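Local coordinates for methyl-accepting/DNA response regulator (Bacillus cereus, PDB 3D6W), which probably binds DNA through its LytTR domain, the part described here, as the output module of a phosphorelay response regulator, at residues P15-F18 against S19-M22; L52-K55 against D56-R60; I66-V69 against N70-K73. One frame throughout, in Å; residues are numbered along the deposited sequence.

Interaction 1: P15-F18 against S19-M22; sequences PVPF and SKVM
Two first torsions bring Val16 and Lys20 together. Val16 CG1 lies trans to its own backbone N (chi1 -179°), and Lys20 CG is held opposite its carbonyl carbon (chi1 -56°), so the valine methyl meets the beginning of the lysine chain rather than its end. Val16 CG1 comes within 3.7 Å of Lys20 CB, and the two side chains cross at about a right angle. Pro17 behaves differently: its ring runs alongside the lysine, both pointing the same way, with Pro17 CG 3.8 Å from Lys20 CG. Beyond CG the lysine chain bends repeatedly and leads away from the turn, and its NZ makes long, weak ion pairs with Glu36 and Glu37.

The backbone supplies the polar part of the contact. Lys20 N donates to Pro17 O at 3.0 Å with an N-H...O angle of 155°, and one residue later Val21 N donates to Phe18 O, also at 3.0 Å. Both bonds span three residues, which is the evidence for two overlapping turns. Val21 CG2, on a buried residue, makes a loose apolar contact with Val16 CG1 at 4.3 Å and also lies 3.6 Å from the carbonyl oxygen Pro17 O. The Phe18 side chain heads away from 19-22 and packs on Val5, Pro54 and Phe58. Ser19 OG lies 3.8 Å from Pro17 CB, a van der Waals approach.

The arrangement is a short 3-10 turn, made of consecutive i to i+3 bonds, between strand 13-17 and strand 21-27. In the mainly beta LytTR domain it is the link by which the chain passes from the two-stranded N-terminal sheet into the five-stranded central sheet.

Interaction 2: L52-K55 against D56-R60; sequences LLPK and DSFIR
Hydrogen bonding between Pro54 and the two residues Ser57 and Phe58 is concentrated on one acceptor. Pro54 O receives Ser57 N at 3.2 Å (N-H...O 164°) and Phe58 N at 3.1 Å (160°). The first bond closes a beta turn around Lys55 and Asp56, whose backbone angles are both those of a type I turn; the second reaches one residue further and closes an alpha turn on the same oxygen. Two bonds thus grip this carbonyl and fix the direction in which the chain doubles back.

Apolar contacts gather on the Phe58 ring. Leu53 crosses the phenylalanine at about a right angle, with Leu53 CB 3.8 Å from Phe58 CD1 and Leu53 CD1 3.9 Å from Phe58 CD2. Pro54 instead lies beside it, the two side chains pointing the same way, and brings Pro54 CD to 3.7 Å from Phe58 CD1. Pro54 O sits at the ring edge, near its plane.

This is the connection from helix 46-52 to strand 58-62, an outermost strand of the central five-stranded sheet of the LytTR domain. Leu53 is the first residue to leave helical geometry, and it packs on Leu24 of strand 21-27, while Phe58 reaches Val21 of the same strand.

A CH-pi interaction adds to the packing of the ring: Leu53 CD2 is 4.2 Å from the Phe58 centroid and only 8° off the ring normal, so this methyl stands over the middle of the face. Polar groups of side chains contribute by packing. Asp56 CG is tucked between its own N and carbonyl carbon, which brings the carboxylate back toward the proline, with Asp56 OD1 3.2 Å from Pro54 CB; Asp56 also packs on Ser3 of the third subunit.

Interaction 3: I66-V69 against N70-K73; sequences IVNV and NHIK. With MG (magnesium ion), chain C.
An Asx turn combined with a type I beta turn carries the chain from strand 65-68 into strand 72-76, joining the central sheet of the LytTR fold to its three-stranded sheet. Asn68 supplies both acceptors: Asn70 N donates to Asn68 OD1 at 3.0 Å (158°), tilted above the amide carbonyl plane, and His71 N donates to the main-chain Asn68 O, also at 3.0 Å. Asn68 CG swings trans to the backbone N (chi1 -169°), which carries its amide forward over the turn. A weak bond from Asn70 ND2 to Asn68 OD1 adds a second partner. The other branch, Asn68 ND2, lies at the edge of the His71 ring, 3.4 Å from CD2, the amide and ring planes 76° apart. Its N-H groups serve Val21 O and a water, while His71 NE2 bonds Ser19 O; both buried side chains thus tie the turn to the chain near strand 21-27.

On the apolar side Val67 and Ile72 cross at about a right angle, Val67 CG2 4.1 Å from Ile72 CG1. A further, weak backbone bond runs from Ile72 N to Val69 O. Ile72 also packs on Pro15 of the third subunit, and Ile72 O coordinates a magnesium ion at 2.6 Å, a metal that also holds two waters at 2.5 Å.

The three turns lie at ends of strands 21-27, 58-62 and 65-68 of one central sheet, their centres about 10 to 12 Å apart. Interactions 1 and 3 are joined by probable hydrogen bonds, Val21 O to Asn68 ND2 at 2.7 Å and Ser19 O to His71 NE2 at 2.8 Å. Interactions 2 and 3 share the ladder of neighbouring strands, with Ser57 O 2.7 Å from Val69 N and Ile59 N 2.9 Å from Val67 O. Between interactions 1 and 2 the contact is packing: Phe18 CD2 is 3.7 Å from Pro54 CD. Interaction 3 supplies Ile72 to the magnesium site, and Asp88 is also known to bind magnesium in this protein; the Phe58 and Ile72 side chains are about 10 Å apart.

Interaction 1: P15-F18 against S19-M22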
loop_
_atom_site.group_PDB
_atom_site.type_symbol
_atom_site.label_atom_id
_atom_site.label_comp_id
_atom_site.label_asym_id
_atom_site.label_seq_id
_atom_site.Cartn_x
_atom_site.Cartn_y
_atom_site.Cartn_z
ATOM N N PRO A 15 -4.200 -18.902 6.596
ATOM C CA PRO A 15 -4.488 -17.474 6.442
ATOM C C PRO A 15 -4.041 -16.965 5.075
ATOM O O PRO A 15 -2.914 -17.197 4.662
ATOM C CB PRO A 15 -3.675 -16.804 7.571
ATOM C CG PRO A 15 -3.133 -17.896 8.419
ATOM C CD PRO A 15 -3.166 -19.147 7.621
ATOM N N VAL A 16 -4.961 -16.318 4.366
ATOM C CA VAL A 16 -4.710 -15.763 3.027
ATOM C C VAL A 16 -5.045 -14.252 3.101
ATOM O O VAL A 16 -6.070 -13.899 3.647
ATOM C CB VAL A 16 -5.607 -16.501 1.985
ATOM C CG1 VAL A 16 -5.371 -15.984 0.565
ATOM C CG2 VAL A 16 -5.373 -17.980 2.063
ATOM N N PRO A 17 -4.181 -13.370 2.594
ATOM C CA PRO A 17 -4.522 -11.960 2.545
ATOM C C PRO A 17 -5.683 -11.703 1.614
ATOM O O PRO A 17 -5.833 -12.409 0.622
ATOM C CB PRO A 17 -3.271 -11.287 1.940
ATOM C CG PRO A 17 -2.265 -12.284 1.826
ATOM C CD PRO A 17 -2.856 -13.638 2.006
ATOM N N PHE A 18 -6.490 -10.706 1.908
ATOM C CA PHE A 18 -7.614 -10.353 1.034
ATOM C C PHE A 18 -7.174 -10.165 -0.415
ATOM O O PHE A 18 -7.890 -10.531 -1.342
ATOM C CB PHE A 18 -8.333 -9.080 1.519
ATOM C CG PHE A 18 -9.135 -9.263 2.787
ATOM C CD1 PHE A 18 -9.519 -10.528 3.249
ATOM C CD2 PHE A 18 -9.544 -8.163 3.499
ATOM C CE1 PHE A 18 -10.263 -10.683 4.415
ATOM C CE2 PHE A 18 -10.298 -8.309 4.668
ATOM C CZ PHE A 18 -10.642 -9.580 5.123
ATOM N N SER A 19 -5.976 -9.617 -0.583
ATOM C CA SER A 19 -5.419 -9.314 -1.893
ATOM C C SER A 19 -5.232 -10.558 -2.796
ATOM O O SER A 19 -5.203 -10.440 -4.009
ATOM C CB SER A 19 -4.085 -8.556 -1.694
ATOM O OG SER A 19 -3.019 -9.439 -1.356
ATOM N N LYS A 20 -5.116 -11.734 -2.180
ATOM C CA LYS A 20 -4.926 -12.975 -2.859
ATOM C C LYS A 20 -6.221 -13.762 -3.053
ATOM O O LYS A 20 -6.237 -14.815 -3.717
ATOM C CB LYS A 20 -3.921 -13.831 -2.084
ATOM C CG LYS A 20 -2.584 -13.151 -1.846
ATOM C CD LYS A 20 -1.468 -13.680 -2.718
ATOM C CE LYS A 20 -0.564 -14.709 -1.950
ATOM N NZ LYS A 20 -0.227 -15.993 -2.769
ATOM N N VAL A 21 -7.320 -13.256 -2.513
ATOM C CA VAL A 21 -8.643 -13.872 -2.767
ATOM C C VAL A 21 -9.182 -13.399 -4.127
ATOM O O VAL A 21 -9.322 -12.175 -4.347
ATOM C CB VAL A 21 -9.654 -13.541 -1.631
ATOM C CG1 VAL A 21 -11.032 -14.250 -1.863
ATOM C CG2 VAL A 21 -9.020 -13.900 -0.264
HETATM N N MSE A 22 -9.458 -14.351 -5.010
HETATM C CA MSE A 22 -9.935 -14.084 -6.351
HETATM C C MSE A 22 -11.469 -13.965 -6.403
HETATM O O MSE A 22 -12.011 -13.076 -7.043
HETATM C CB MSE A 22 -9.468 -15.206 -7.299
HETATM C CG MSE A 22 -7.988 -15.374 -7.354
HETATM SE SE MSE A 22 -7.293 -16.713 -8.572
HETATM C CE MSE A 22 -8.277 -18.170 -7.748
#

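Interaction 2: L52-K55 against D56-R60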
loop_
_atom_site.group_PDB
_atom_site.type_symbol
_atom_site.label_atom_id
_atom_site.label_comp_id
_atom_site.label_asym_id
_atom_site.label_seq_id
_atom_site.Cartn_x
_atom_site.Cartn_y
_atom_site.Cartn_z
ATOM N N LEU A 52 -17.842 -7.763 5.560
ATOM C CA LEU A 52 -16.484 -7.689 6.083
ATOM C C LEU A 52 -15.377 -7.414 5.063
ATOM O O LEU A 52 -14.314 -6.905 5.410
ATOM C CB LEU A 52 -16.184 -8.905 6.944
ATOM C CG LEU A 52 -15.746 -10.208 6.363
ATOM C CD1 LEU A 52 -14.205 -10.233 6.240
ATOM C CD2 LEU A 52 -16.284 -11.359 7.309
ATOM N N LEU A 53 -15.662 -7.702 3.807
ATOM C CA LEU A 53 -14.708 -7.540 2.752
ATOM C C LEU A 53 -14.761 -6.109 2.284
ATOM O O LEU A 53 -15.848 -5.492 2.278
ATOM C CB LEU A 53 -15.009 -8.497 1.596
ATOM C CG LEU A 53 -14.834 -10.016 1.824
ATOM C CD1 LEU A 53 -15.445 -10.749 0.658
ATOM C CD2 LEU A 53 -13.369 -10.391 2.032
ATOM N N PRO A 54 -13.588 -5.553 1.929
ATOM C CA PRO A 54 -13.505 -4.149 1.488
ATOM C C PRO A 54 -14.318 -3.864 0.229
ATOM O O PRO A 54 -14.168 -4.532 -0.786
ATOM C CB PRO A 54 -12.003 -3.911 1.253
ATOM C CG PRO A 54 -11.328 -5.205 1.444
ATOM C CD PRO A 54 -12.275 -6.215 1.989
ATOM N N LYS A 55 -15.182 -2.872 0.306
ATOM C CA LYS A 55 -16.183 -2.645 -0.721
ATOM C C LYS A 55 -15.528 -2.033 -1.982
ATOM O O LYS A 55 -16.113 -2.050 -3.068
ATOM C CB LYS A 55 -17.358 -1.820 -0.135
ATOM C CG LYS A 55 -17.135 -0.313 -0.152
ATOM C CD LYS A 55 -18.132 0.489 0.747
ATOM C CE LYS A 55 -18.150 2.018 0.403
ATOM N NZ LYS A 55 -16.757 2.439 0.069
ATOM N N ASP A 56 -14.283 -1.576 -1.854
ATOM C CA ASP A 56 -13.525 -1.063 -3.012
ATOM C C ASP A 56 -12.965 -2.164 -3.952
ATOM O O ASP A 56 -12.585 -1.881 -5.090
ATOM C CB ASP A 56 -12.399 -0.111 -2.547
ATOM C CG ASP A 56 -11.266 -0.819 -1.753
ATOM O OD1 ASP A 56 -11.459 -1.877 -1.131
ATOM O OD2 ASP A 56 -10.154 -0.277 -1.708
ATOM N N SER A 57 -12.941 -3.406 -3.468
ATOM C CA SER A 57 -12.314 -4.527 -4.160
ATOM C C SER A 57 -13.254 -5.665 -4.462
ATOM O O SER A 57 -13.132 -6.307 -5.482
ATOM C CB SER A 57 -11.184 -5.072 -3.294
ATOM O OG SER A 57 -9.965 -4.611 -3.774
ATOM N N PHE A 58 -14.173 -5.923 -3.544
ATOM C CA PHE A 58 -15.068 -7.082 -3.593
ATOM C C PHE A 58 -16.480 -6.656 -3.964
ATOM O O PHE A 58 -16.944 -5.643 -3.526
ATOM C CB PHE A 58 -15.010 -7.818 -2.247
ATOM C CG PHE A 58 -13.661 -8.474 -1.991
ATOM C CD1 PHE A 58 -12.653 -7.792 -1.324
ATOM C CD2 PHE A 58 -13.375 -9.742 -2.495
ATOM C CE1 PHE A 58 -11.400 -8.380 -1.115
ATOM C CE2 PHE A 58 -12.155 -10.321 -2.302
ATOM C CZ PHE A 58 -11.158 -9.642 -1.610
ATOM N N ILE A 59 -17.135 -7.419 -4.842
ATOM C CA ILE A 59 -18.532 -7.176 -5.204
ATOM C C ILE A 59 -19.313 -8.478 -5.347
ATOM O O ILE A 59 -18.909 -9.365 -6.057
ATOM C CB ILE A 59 -18.665 -6.311 -6.521
ATOM C CG1 ILE A 59 -20.137 -5.900 -6.750
ATOM C CG2 ILE A 59 -18.194 -7.086 -7.749
ATOM C CD1 ILE A 59 -20.342 -4.776 -7.753
ATOM N N ARG A 60 -20.432 -8.580 -4.647
ATOM C CA ARG A 60 -21.461 -9.549 -4.960
ATOM C C ARG A 60 -21.997 -9.357 -6.385
ATOM O O ARG A 60 -22.584 -8.332 -6.721
ATOM C CB ARG A 60 -22.614 -9.459 -3.967
ATOM C CG ARG A 60 -23.542 -10.659 -4.020
ATOM C CD ARG A 60 -23.011 -11.813 -3.206
ATOM N NE ARG A 60 -24.027 -12.845 -3.019
ATOM C CZ ARG A 60 -24.902 -12.906 -2.015
ATOM N NH1 ARG A 60 -24.912 -12.007 -1.042
ATOM N NH2 ARG A 60 -25.751 -13.920 -1.951
#

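Interaction 3: I66-V69 against N70-K73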
loop_
_atom_site.group_PDB
_atom_site.type_symbol
_atom_site.label_atom_id
_atom_site.label_comp_id
_atom_site.label_asym_id
_atom_site.label_seq_id
_atom_site.Cartn_x
_atom_site.Cartn_y
_atom_site.Cartn_z
ATOM N N ILE A 66 -19.073 -13.901 -4.751
ATOM C CA ILE A 66 -18.437 -12.609 -4.553
ATOM C C ILE A 66 -17.092 -12.608 -5.331
ATOM O O ILE A 66 -16.283 -13.522 -5.205
ATOM C CB ILE A 66 -18.186 -12.268 -3.068
ATOM C CG1 ILE A 66 -19.507 -12.162 -2.287
ATOM C CG2 ILE A 66 -17.306 -10.962 -2.955
ATOM C CD1 ILE A 66 -19.321 -12.077 -0.837
ATOM N N VAL A 67 -16.884 -11.584 -6.162
ATOM C CA VAL A 67 -15.655 -11.471 -6.943
ATOM C C VAL A 67 -14.733 -10.338 -6.414
ATOM O O VAL A 67 -15.203 -9.274 -5.893
ATOM C CB VAL A 67 -15.980 -11.325 -8.480
ATOM C CG1 VAL A 67 -16.490 -9.931 -8.833
ATOM C CG2 VAL A 67 -14.743 -11.689 -9.363
ATOM N N ASN A 68 -13.431 -10.559 -6.531
ATOM C CA ASN A 68 -12.424 -9.491 -6.327
ATOM C C ASN A 68 -12.136 -8.848 -7.674
ATOM O O ASN A 68 -11.551 -9.476 -8.537
ATOM C CB ASN A 68 -11.124 -10.098 -5.755
ATOM C CG ASN A 68 -10.135 -9.059 -5.273
ATOM O OD1 ASN A 68 -10.176 -7.938 -5.685
ATOM N ND2 ASN A 68 -9.212 -9.471 -4.422
ATOM N N VAL A 69 -12.513 -7.584 -7.832
ATOM C CA VAL A 69 -12.351 -6.874 -9.106
ATOM C C VAL A 69 -10.878 -6.766 -9.495
ATOM O O VAL A 69 -10.568 -6.542 -10.676
ATOM C CB VAL A 69 -13.037 -5.458 -9.108
ATOM C CG1 VAL A 69 -14.509 -5.554 -8.559
ATOM C CG2 VAL A 69 -12.250 -4.466 -8.308
ATOM N N ASN A 70 -9.962 -6.951 -8.537
ATOM C CA ASN A 70 -8.544 -6.882 -8.861
ATOM C C ASN A 70 -7.984 -8.113 -9.516
ATOM O O ASN A 70 -6.864 -8.089 -10.026
ATOM C CB ASN A 70 -7.742 -6.509 -7.619
ATOM C CG ASN A 70 -8.063 -5.093 -7.162
ATOM O OD1 ASN A 70 -7.808 -4.116 -7.892
ATOM N ND2 ASN A 70 -8.684 -4.978 -5.991
ATOM N N HIS A 71 -8.751 -9.203 -9.488
ATOM C CA HIS A 71 -8.411 -10.405 -10.233
ATOM C C HIS A 71 -9.206 -10.575 -11.487
ATOM O O HIS A 71 -9.016 -11.541 -12.186
ATOM C CB HIS A 71 -8.526 -11.613 -9.353
ATOM C CG HIS A 71 -7.568 -11.585 -8.219
ATOM N ND1 HIS A 71 -6.294 -12.090 -8.319
ATOM C CD2 HIS A 71 -7.673 -11.069 -6.973
ATOM C CE1 HIS A 71 -5.657 -11.903 -7.172
ATOM N NE2 HIS A 71 -6.478 -11.286 -6.336
ATOM N N ILE A 72 -10.069 -9.628 -11.808
ATOM C CA ILE A 72 -10.803 -9.664 -13.076
ATOM C C ILE A 72 -9.846 -9.262 -14.173
ATOM O O ILE A 72 -9.193 -8.201 -14.089
ATOM C CB ILE A 72 -12.053 -8.729 -13.125
ATOM C CG1 ILE A 72 -13.129 -9.211 -12.145
ATOM C CG2 ILE A 72 -12.659 -8.668 -14.561
ATOM C CD1 ILE A 72 -14.290 -8.289 -11.977
ATOM N N LYS A 73 -9.782 -10.088 -15.211
ATOM C CA LYS A 73 -9.046 -9.721 -16.409
ATOM C C LYS A 73 -9.936 -8.927 -17.409
ATOM O O LYS A 73 -9.532 -7.841 -17.868
ATOM C CB LYS A 73 -8.442 -10.964 -17.049
ATOM C CG LYS A 73 -7.703 -10.688 -18.332
ATOM C CD LYS A 73 -6.845 -11.869 -18.712
ATOM C CE LYS A 73 -7.093 -12.304 -20.139
ATOM N NZ LYS A 73 -6.171 -11.552 -21.047
HETATM MG MG MG C . -6.864 -7.317 -13.450
HETATM O O HOH W 1 -7.998 -6.876 -3.159
HETATM O O HOH W 2 -8.572 -5.594 -12.314
HETATM O O HOH W 3 -8.141 -6.327 -15.413
HETATM O O HOH W 4 -5.608 -5.190 -14.063
#